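Local coordinates for protein scytovirin (Scytonema varium, PDB 2QSK) that acts as a sugar-binding antiviral lectin that inhibits HIV-1 fusion and infection, strongly for T-tropic and more weakly for M-tropic strains, at residues G1-E10 against N23-T31; N66-A77 against C80-A90. All coordinates share one frame; numbering follows the deposited sequence. Where two conformers were deposited one is given.

Contact 1 (G1-E10 against N23-T31)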
loop_
_atom_site.group_PDB
_atom_site.type_symbol
_atom_site.label_atom_id
_atom_site.label_comp_id
_atom_site.label_asym_id
_atom_site.label_seq_id
_atom_site.Cartn_x
_atom_site.Cartn_y
_atom_site.Cartn_z
ATOM N N GLY A 1 0.455 -10.061 3.077
ATOM C CA GLY A 1 1.519 -10.550 2.183
ATOM C C GLY A 1 2.774 -10.906 2.954
ATOM O O GLY A 1 2.697 -11.332 4.118
ATOM N N SER A 2 3.921 -10.741 2.313
ATOM C CA SER A 2 5.161 -11.277 2.846
ATOM C C SER A 2 5.719 -10.515 4.031
ATOM O O SER A 2 6.487 -11.087 4.813
ATOM C CB SER A 2 6.218 -11.359 1.747
ATOM O OG SER A 2 6.486 -10.071 1.221
ATOM N N GLY A 3 5.422 -9.219 4.143
ATOM C CA GLY A 3 6.072 -8.396 5.129
ATOM C C GLY A 3 5.641 -6.956 4.971
ATOM O O GLY A 3 4.795 -6.633 4.112
ATOM N N PRO A 4 6.187 -6.061 5.797
ATOM C CA PRO A 4 5.665 -4.687 5.883
ATOM C C PRO A 4 5.832 -3.839 4.631
ATOM O O PRO A 4 5.158 -2.808 4.517
ATOM C CB PRO A 4 6.446 -4.096 7.056
ATOM C CG PRO A 4 7.700 -4.923 7.134
ATOM C CD PRO A 4 7.267 -6.314 6.768
ATOM N N THR A 5 6.713 -4.227 3.709
ATOM C CA THR A 5 6.862 -3.481 2.457
ATOM C C THR A 5 5.870 -3.917 1.384
ATOM O O THR A 5 5.873 -3.338 0.292
ATOM C CB THR A 5 8.292 -3.569 1.864
ATOM O OG1 THR A 5 8.520 -4.867 1.318
ATOM C CG2 THR A 5 9.361 -3.198 2.892
ATOM N N TYR A 6 5.031 -4.917 1.666
ATOM C CA TYR A 6 3.945 -5.291 0.764
ATOM C C TYR A 6 2.739 -4.398 1.065
ATOM O O TYR A 6 2.307 -4.314 2.216
ATOM C CB TYR A 6 3.560 -6.752 0.964
ATOM C CG TYR A 6 2.464 -7.182 0.008
ATOM C CD1 TYR A 6 2.718 -7.297 -1.357
ATOM C CD2 TYR A 6 1.172 -7.437 0.465
ATOM C CE1 TYR A 6 1.726 -7.654 -2.242
ATOM C CE2 TYR A 6 0.185 -7.831 -0.415
ATOM C CZ TYR A 6 0.454 -7.921 -1.762
ATOM O OH TYR A 6 -0.514 -8.289 -2.682
ATOM N N CYS A 7 2.200 -3.726 0.038
ATOM C CA CYS A 7 1.083 -2.800 0.231
ATOM C C CYS A 7 -0.146 -3.285 -0.510
ATOM O O CYS A 7 -0.093 -3.537 -1.715
ATOM C CB CYS A 7 1.428 -1.391 -0.218
ATOM S SG CYS A 7 2.558 -0.492 0.855
ATOM N N TRP A 8 -1.262 -3.389 0.198
ATOM C CA TRP A 8 -2.522 -3.840 -0.383
ATOM C C TRP A 8 -3.672 -3.179 0.366
ATOM O O TRP A 8 -3.667 -3.135 1.594
ATOM C CB TRP A 8 -2.621 -5.369 -0.294
ATOM C CG TRP A 8 -3.847 -5.905 -0.946
ATOM C CD1 TRP A 8 -5.035 -6.196 -0.338
ATOM C CD2 TRP A 8 -4.032 -6.194 -2.336
ATOM N NE1 TRP A 8 -5.936 -6.652 -1.247
ATOM C CE2 TRP A 8 -5.358 -6.656 -2.483
ATOM C CE3 TRP A 8 -3.220 -6.095 -3.470
ATOM C CZ2 TRP A 8 -5.887 -7.030 -3.720
ATOM C CZ3 TRP A 8 -3.750 -6.470 -4.698
ATOM C CH2 TRP A 8 -5.073 -6.928 -4.811
ATOM N N ASN A 9 -4.645 -2.669 -0.379
ATOM C CA ASN A 9 -5.845 -2.077 0.195
ATOM C C ASN A 9 -6.925 -3.135 0.372
ATOM O O ASN A 9 -7.579 -3.534 -0.583
ATOM C CB ASN A 9 -6.348 -0.946 -0.696
ATOM C CG ASN A 9 -7.560 -0.247 -0.115
ATOM O OD1 ASN A 9 -8.054 -0.594 0.957
ATOM N ND2 ASN A 9 -8.065 0.754 -0.839
ATOM N N GLU A 10 -7.107 -3.600 1.609
ATOM C CA GLU A 10 -8.057 -4.665 1.894
ATOM C C GLU A 10 -9.527 -4.231 1.769
ATOM O O GLU A 10 -10.415 -5.082 1.785
ATOM C CB GLU A 10 -7.836 -5.203 3.300
ATOM C CG GLU A 10 -6.479 -5.874 3.506
ATOM C CD GLU A 10 -6.246 -6.374 4.922
ATOM O OE1 GLU A 10 -7.244 -6.487 5.696
ATOM O OE2 GLU A 10 -5.070 -6.662 5.273
ATOM N N ASN A 23 -2.862 -14.955 0.938
ATOM C CA ASN A 23 -2.096 -13.965 1.673
ATOM C C ASN A 23 -1.843 -12.665 0.914
ATOM O O ASN A 23 -1.655 -11.622 1.531
ATOM C CB ASN A 23 -0.751 -14.557 2.113
ATOM C CG ASN A 23 -0.898 -15.721 3.090
ATOM O OD1 ASN A 23 -1.916 -15.864 3.770
ATOM N ND2 ASN A 23 0.147 -16.537 3.192
ATOM N N LYS A 24 -1.838 -12.727 -0.418
ATOM C CA LYS A 24 -1.620 -11.558 -1.277
ATOM C C LYS A 24 -2.758 -10.545 -1.174
ATOM O O LYS A 24 -2.617 -9.405 -1.601
ATOM C CB LYS A 24 -1.452 -11.972 -2.745
ATOM C CG LYS A 24 -0.050 -11.839 -3.306
ATOM C CD LYS A 24 -0.032 -12.324 -4.750
ATOM C CE LYS A 24 1.258 -12.004 -5.461
ATOM N NZ LYS A 24 1.394 -10.557 -5.725
ATOM N N GLN A 25 -3.902 -10.943 -0.610
ATOM C CA GLN A 25 -5.037 -10.033 -0.436
ATOM C C GLN A 25 -5.018 -9.355 0.936
ATOM O O GLN A 25 -5.989 -8.696 1.322
ATOM C CB GLN A 25 -6.348 -10.802 -0.628
ATOM C CG GLN A 25 -6.504 -11.302 -2.050
ATOM C CD GLN A 25 -7.601 -12.315 -2.148
ATOM O OE1 GLN A 25 -7.641 -13.265 -1.366
ATOM N NE2 GLN A 25 -8.536 -12.097 -3.071
ATOM N N CYS A 26 -3.907 -9.506 1.666
ATOM C CA CYS A 26 -3.791 -8.917 2.987
ATOM C C CYS A 26 -2.597 -7.958 3.012
ATOM O O CYS A 26 -1.540 -8.222 2.429
ATOM C CB CYS A 26 -3.663 -10.007 4.054
ATOM S SG CYS A 26 -5.077 -11.146 4.064
ATOM N N ASP A 27 -2.795 -6.818 3.655
ATOM C CA ASP A 27 -1.778 -5.758 3.669
ATOM C C ASP A 27 -0.559 -6.142 4.506
ATOM O O ASP A 27 -0.671 -6.755 5.576
ATOM C CB ASP A 27 -2.407 -4.493 4.251
ATOM C CG ASP A 27 -1.570 -3.237 4.046
ATOM O OD1 ASP A 27 -0.740 -3.177 3.116
ATOM O OD2 ASP A 27 -1.780 -2.284 4.837
ATOM N N GLY A 28 0.612 -5.716 4.042
ATOM C CA GLY A 28 1.825 -5.862 4.819
ATOM C C GLY A 28 2.087 -7.313 5.179
ATOM O O GLY A 28 2.007 -8.208 4.356
ATOM N N ALA A 29 2.390 -7.514 6.469
ATOM C CA ALA A 29 2.695 -8.839 7.025
ATOM C C ALA A 29 1.442 -9.633 7.395
ATOM O O ALA A 29 1.573 -10.724 7.971
ATOM C CB ALA A 29 3.597 -8.668 8.259
ATOM N N ARG A 30 0.233 -9.147 7.095
ATOM C CA ARG A 30 -0.986 -9.912 7.411
ATOM C C ARG A 30 -1.112 -11.121 6.494
ATOM O O ARG A 30 -0.618 -11.143 5.373
ATOM C CB ARG A 30 -2.202 -8.983 7.323
ATOM C CG ARG A 30 -2.239 -8.021 8.485
ATOM C CD ARG A 30 -3.155 -6.851 8.299
ATOM N NE ARG A 30 -4.551 -7.110 7.982
ATOM C CZ ARG A 30 -5.534 -7.227 8.873
ATOM N NH1 ARG A 30 -6.775 -7.140 8.439
ATOM N NH2 ARG A 30 -5.313 -7.398 10.175
ATOM N N THR A 31 -1.827 -12.126 6.992
ATOM C CA THR A 31 -2.038 -13.354 6.272
ATOM C C THR A 31 -3.511 -13.776 6.338
ATOM O O THR A 31 -4.288 -13.271 7.163
ATOM C CB THR A 31 -1.131 -14.494 6.801
ATOM O OG1 THR A 31 -1.354 -14.688 8.196
ATOM C CG2 THR A 31 0.352 -14.174 6.592
HETATM O O HOH W 1 -0.520 -8.741 -5.324
#
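Gly3 and Pro4 pass close to Ala29 and Gly28, where a type I turn (Gly3 to Tyr6) meets a type II' turn (Asp27 to Arg30), with a weak bond from Gly28 N to Tyr6 O. This is a disulfide-rich lectin fold built mostly of loops and turns. The N-terminus is bound by the 23-31 loop. Gly1 N hydrogen-bonds to four carbonyl oxygens, Asn23 O, Cys26 O, Gly28 O and Arg30 O, at 2.7 to 3.0 Å. Probably protonated, the amine has three protons for four acceptors, so at least one must be shared.

Tyr6 CG lies anti to the backbone N (chi1 -178°), and the ring extends along the 23-31 loop. Lys24 O and Cys26 O lie at its edge. Tyr6 OH donates in plane to a lone pair of Lys24 O at 2.6 Å. Water 1 donates to the same hydroxyl. Trp8 turns one face of its indole to Lys24 O and Gln25 CA; the CA sits 3.9 Å from the centroid of the five-membered ring, a CH-pi contact. Indole NE1 bonds to Asn13. Asp27 OD1 accepts from Trp8 N above the carboxylate plane. Its OD2 pairs with Arg43 and also binds a glycerol, probably from the crystallisation liquor.

Buried Glu10 meets Arg30 side-on, with the carboxylate and guanidinium planes 13° apart, nearly coplanar. Arg30 NH1 reaches Glu10 OE1 at 2.9 Å, and Arg30 NE reaches Glu10 OE2 at 2.8 Å, both on syn lone pairs. The anti lone pair of Glu10 OE2 takes Asp27 N, also at 2.8 Å.

Contact 2 (N66-A77 against C80-A90)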
loop_
_atom_site.group_PDB
_atom_site.type_symbol
_atom_site.label_atom_id
_atom_site.label_comp_id
_atom_site.label_asym_id
_atom_site.label_seq_id
_atom_site.Cartn_x
_atom_site.Cartn_y
_atom_site.Cartn_z
ATOM N N ASN A 66 -1.379 10.007 -10.171
ATOM C CA ASN A 66 0.083 10.118 -10.158
ATOM C C ASN A 66 0.590 11.566 -10.168
ATOM O O ASN A 66 1.776 11.791 -10.412
ATOM C CB ASN A 66 0.708 9.286 -11.297
ATOM C CG ASN A 66 0.076 7.917 -11.426
ATOM O OD1 ASN A 66 -0.706 7.667 -12.346
ATOM N ND2 ASN A 66 0.365 7.033 -10.467
ATOM N N ARG A 67 -0.272 12.541 -9.866
ATOM C CA ARG A 67 0.116 13.941 -9.749
ATOM C C ARG A 67 0.292 14.304 -8.292
ATOM O O ARG A 67 -0.428 13.795 -7.427
ATOM C CB ARG A 67 -0.930 14.878 -10.379
ATOM C CG ARG A 67 -1.238 14.606 -11.833
ATOM C CD ARG A 67 -0.005 14.541 -12.716
ATOM N NE ARG A 67 0.820 15.740 -12.670
ATOM C CZ ARG A 67 0.716 16.793 -13.476
ATOM N NH1 ARG A 67 -0.266 16.878 -14.365
ATOM N NH2 ARG A 67 1.559 17.805 -13.340
ATOM N N CYS A 68 1.187 15.229 -8.002
ATOM C CA CYS A 68 1.513 15.550 -6.614
ATOM C C CYS A 68 2.009 16.981 -6.471
ATOM O O CYS A 68 2.582 17.569 -7.404
ATOM C CB CYS A 68 2.617 14.614 -6.110
ATOM S SG CYS A 68 4.110 14.636 -7.163
ATOM N N SER A 69 1.801 17.498 -5.266
ATOM C CA SER A 69 2.475 18.700 -4.816
ATOM C C SER A 69 3.429 18.410 -3.654
ATOM O O SER A 69 4.222 19.286 -3.301
ATOM C CB SER A 69 1.475 19.821 -4.472
ATOM O OG SER A 69 0.476 19.373 -3.574
ATOM N N ASN A 70 3.370 17.213 -3.060
ATOM C CA ASN A 70 4.334 16.830 -2.038
ATOM C C ASN A 70 4.552 15.330 -2.097
ATOM O O ASN A 70 3.748 14.583 -2.651
ATOM C CB ASN A 70 3.873 17.295 -0.647
ATOM C CG ASN A 70 2.637 16.568 -0.165
ATOM O OD1 ASN A 70 2.701 15.375 0.134
ATOM N ND2 ASN A 70 1.505 17.267 -0.079
ATOM N N SER A 71 5.659 14.887 -1.518
ATOM C CA SER A 71 6.054 13.495 -1.649
ATOM C C SER A 71 5.196 12.522 -0.818
ATOM O O SER A 71 5.229 11.313 -1.064
ATOM C CB SER A 71 7.551 13.344 -1.359
ATOM O OG SER A 71 8.326 14.046 -2.341
ATOM N N LYS A 72 4.411 13.029 0.129
ATOM C CA LYS A 72 3.479 12.173 0.854
ATOM C C LYS A 72 2.253 11.777 0.028
ATOM O O LYS A 72 1.481 10.915 0.430
ATOM C CB LYS A 72 3.118 12.763 2.217
ATOM C CG LYS A 72 4.301 12.596 3.185
ATOM C CD LYS A 72 3.995 12.920 4.627
ATOM C CE LYS A 72 5.248 12.701 5.496
ATOM N NZ LYS A 72 5.229 13.460 6.774
ATOM N N GLN A 73 2.120 12.340 -1.171
ATOM C CA GLN A 73 1.111 11.916 -2.148
ATOM C C GLN A 73 1.678 10.879 -3.139
ATOM O O GLN A 73 1.029 10.555 -4.132
ATOM C CB GLN A 73 0.580 13.133 -2.919
ATOM C CG GLN A 73 -0.133 14.126 -2.046
ATOM C CD GLN A 73 -0.381 15.412 -2.776
ATOM O OE1 GLN A 73 0.513 15.935 -3.456
ATOM N NE2 GLN A 73 -1.578 15.963 -2.619
ATOM N N CYS A 74 2.861 10.348 -2.833
ATOM C CA CYS A 74 3.504 9.365 -3.701
ATOM C C CYS A 74 3.753 8.077 -2.923
ATOM O O CYS A 74 4.075 8.102 -1.715
ATOM C CB CYS A 74 4.805 9.921 -4.267
ATOM S SG CYS A 74 4.545 11.429 -5.237
ATOM N N ASP A 75 3.559 6.967 -3.602
ATOM C CA ASP A 75 3.645 5.651 -2.973
ATOM C C ASP A 75 5.080 5.297 -2.590
ATOM O O ASP A 75 6.033 5.576 -3.337
ATOM C CB ASP A 75 3.092 4.622 -3.959
ATOM C CG ASP A 75 2.802 3.273 -3.353
ATOM O OD1 ASP A 75 2.664 3.148 -2.118
ATOM O OD2 ASP A 75 2.700 2.313 -4.170
ATOM N N GLY A 76 5.237 4.632 -1.442
ATOM C CA GLY A 76 6.526 4.091 -1.050
ATOM C C GLY A 76 7.607 5.148 -0.964
ATOM O O GLY A 76 7.429 6.199 -0.356
ATOM N N ALA A 77 8.737 4.836 -1.607
ATOM C CA ALA A 77 9.893 5.718 -1.661
ATOM C C ALA A 77 9.766 6.774 -2.765
ATOM O O ALA A 77 10.665 7.629 -2.882
ATOM C CB ALA A 77 11.173 4.908 -1.842
ATOM N N CYS A 80 8.082 13.647 -5.280
ATOM C CA CYS A 80 7.398 14.528 -6.216
ATOM C C CYS A 80 8.406 15.277 -7.089
ATOM O O CYS A 80 9.276 15.986 -6.608
ATOM C CB CYS A 80 6.465 15.465 -5.456
ATOM S SG CYS A 80 5.222 16.239 -6.477
ATOM N N SER A 81 8.290 15.090 -8.411
ATOM C CA SER A 81 9.144 15.775 -9.372
ATOM C C SER A 81 8.848 17.272 -9.404
ATOM O O SER A 81 7.772 17.721 -8.995
ATOM C CB SER A 81 8.927 15.209 -10.781
ATOM O OG SER A 81 7.713 15.705 -11.322
ATOM N N SER A 82 9.781 18.031 -9.973
ATOM C CA SER A 82 9.590 19.457 -10.196
ATOM C C SER A 82 8.319 19.747 -11.020
ATOM O O SER A 82 7.673 20.790 -10.844
ATOM C CB SER A 82 10.849 20.072 -10.847
ATOM O OG SER A 82 11.174 19.444 -12.089
ATOM N N SER A 83 7.977 18.821 -11.914
ATOM C CA SER A 83 6.809 18.955 -12.770
ATOM C C SER A 83 5.519 18.420 -12.137
ATOM O O SER A 83 4.462 18.430 -12.792
ATOM C CB SER A 83 7.056 18.244 -14.093
ATOM O OG SER A 83 7.415 16.897 -13.871
ATOM N N GLY A 84 5.573 17.998 -10.878
ATOM C CA GLY A 84 4.369 17.596 -10.169
ATOM C C GLY A 84 3.879 16.207 -10.498
ATOM O O GLY A 84 2.657 15.961 -10.435
ATOM N N PHE A 85 4.799 15.277 -10.788
ATOM C CA PHE A 85 4.478 13.867 -10.963
ATOM C C PHE A 85 5.244 13.059 -9.924
ATOM O O PHE A 85 6.412 13.323 -9.627
ATOM C CB PHE A 85 4.892 13.363 -12.345
ATOM C CG PHE A 85 3.977 13.811 -13.457
ATOM C CD1 PHE A 85 2.948 12.968 -13.879
ATOM C CD2 PHE A 85 4.175 15.010 -14.116
ATOM C CE1 PHE A 85 2.103 13.328 -14.903
ATOM C CE2 PHE A 85 3.307 15.370 -15.157
ATOM C CZ PHE A 85 2.281 14.519 -15.534
ATOM N N CYS A 86 4.611 12.010 -9.414
ATOM C CA CYS A 86 5.313 11.060 -8.554
ATOM C C CYS A 86 6.360 10.314 -9.382
ATOM O O CYS A 86 6.121 9.963 -10.558
ATOM C CB CYS A 86 4.319 10.096 -7.945
ATOM S SG CYS A 86 3.216 10.826 -6.765
ATOM N N GLN A 87 7.518 10.031 -8.777
ATOM C CA GLN A 87 8.620 9.501 -9.556
ATOM C C GLN A 87 9.523 8.586 -8.720
ATOM O O GLN A 87 9.653 8.733 -7.492
ATOM C CB GLN A 87 9.449 10.615 -10.184
ATOM C CG GLN A 87 10.177 11.484 -9.165
ATOM C CD GLN A 87 11.137 12.449 -9.810
ATOM O OE1 GLN A 87 11.179 12.594 -11.035
ATOM N NE2 GLN A 87 11.940 13.125 -8.976
ATOM N N GLY A 88 10.170 7.668 -9.427
ATOM C CA GLY A 88 11.058 6.664 -8.843
ATOM C C GLY A 88 10.328 5.360 -8.592
ATOM O O GLY A 88 9.202 5.155 -9.049
ATOM N N THR A 89 10.994 4.444 -7.908
ATOM C CA THR A 89 10.384 3.177 -7.551
ATOM C C THR A 89 9.781 3.287 -6.166
ATOM O O THR A 89 10.351 3.903 -5.263
ATOM C CB THR A 89 11.352 1.998 -7.627
ATOM O OG1 THR A 89 10.621 0.792 -7.299
ATOM C CG2 THR A 89 12.499 2.119 -6.665
ATOM N N ALA A 90 8.614 2.676 -5.973
ATOM C CA ALA A 90 7.991 2.682 -4.643
ATOM C C ALA A 90 8.782 1.795 -3.674
ATOM O O ALA A 90 8.793 2.049 -2.463
ATOM C CB ALA A 90 6.547 2.244 -4.713
HETATM O O HOH W 2 3.742 9.982 -11.953
#
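Arg67 and Phe85 form a single backbone bridge, and two disulfides, Cys68-Cys80 and Cys74-Cys86, tie the same two segments together. This is a small cystine-linked lectin fold. The 66-77 loop is fastened to the hairpin of strands 79-80 and 86-87, whose chain reverses in a type I turn from Ser81 to Gly84.

The tight part lies round the disulfides. Cys68 CB packs against Cys86 SG, so the two cystines touch. Cys86 N donates to Asn66 O at 3.0 Å. Cys68 N donates to Gly84 O at 2.9 Å. Ser71 OG accepts from Cys80 N at 3.0 Å, which ties the short 3-10 turn to the start of 80-90. Buried Cys74 and Cys86 also pack against Glu58.

The outer, solvent side is held by one long side chain. Arg67 bends at chi2 (-52°) and chi3 (-57°), which folds its guanidinium back over the exposed Phe85. The two flat groups are 1° from parallel, and Arg67 CZ stands 3.7 Å from the Phe85 ring centroid. The result is an offset cation-pi stack, with Arg67 CD adding a CH-pi contact over the same face. Arg67 NE also bonds to Gly84 O at 2.9 Å. It and Cys68 N approach this oxygen from opposite faces of the carbonyl plane, so two bonds grip it. The NE bond and the stack hold the guanidinium; a weak bond from Arg67 NH2 to Ser83 O may add to this.

The Ala77 end is looser, with one hydrogen bond and a few van der Waals contacts. The exposed Ala77 gives its N to Ala90 O at 2.9 Å, and Ala90 CB rests near Asp75 O. Back beside the bridge, water 2 donates to Asn66 O at 3.1 Å and to Cys86 O at 2.8 Å.

Overall arrangement
Contacts 1 and 2 follow one another along the chain and lie on opposite sides of its centre. Their centres are 22 Å apart; nearest atoms come to about 5 Å. Cys7 of contact 1 is joined by a disulfide to Cys55, and it also touches His92, which bonds to Asp75 of contact 2. The sequence contains an internal repeat, and the two contacts echo each other. Lys50 NZ bonds to Ser71 O, Cys74 O and Gly76 O much as Gly1 N meets the matching carbonyls of 23-31. Tyr54 and Glu58 repeat the roles of Tyr6 and Glu10, bonding to Lys72 O and Asp75 N. A bound glycerol, probably from crystallisation, comes to about 3 Å (nearest atoms) of the Asp27 side chain.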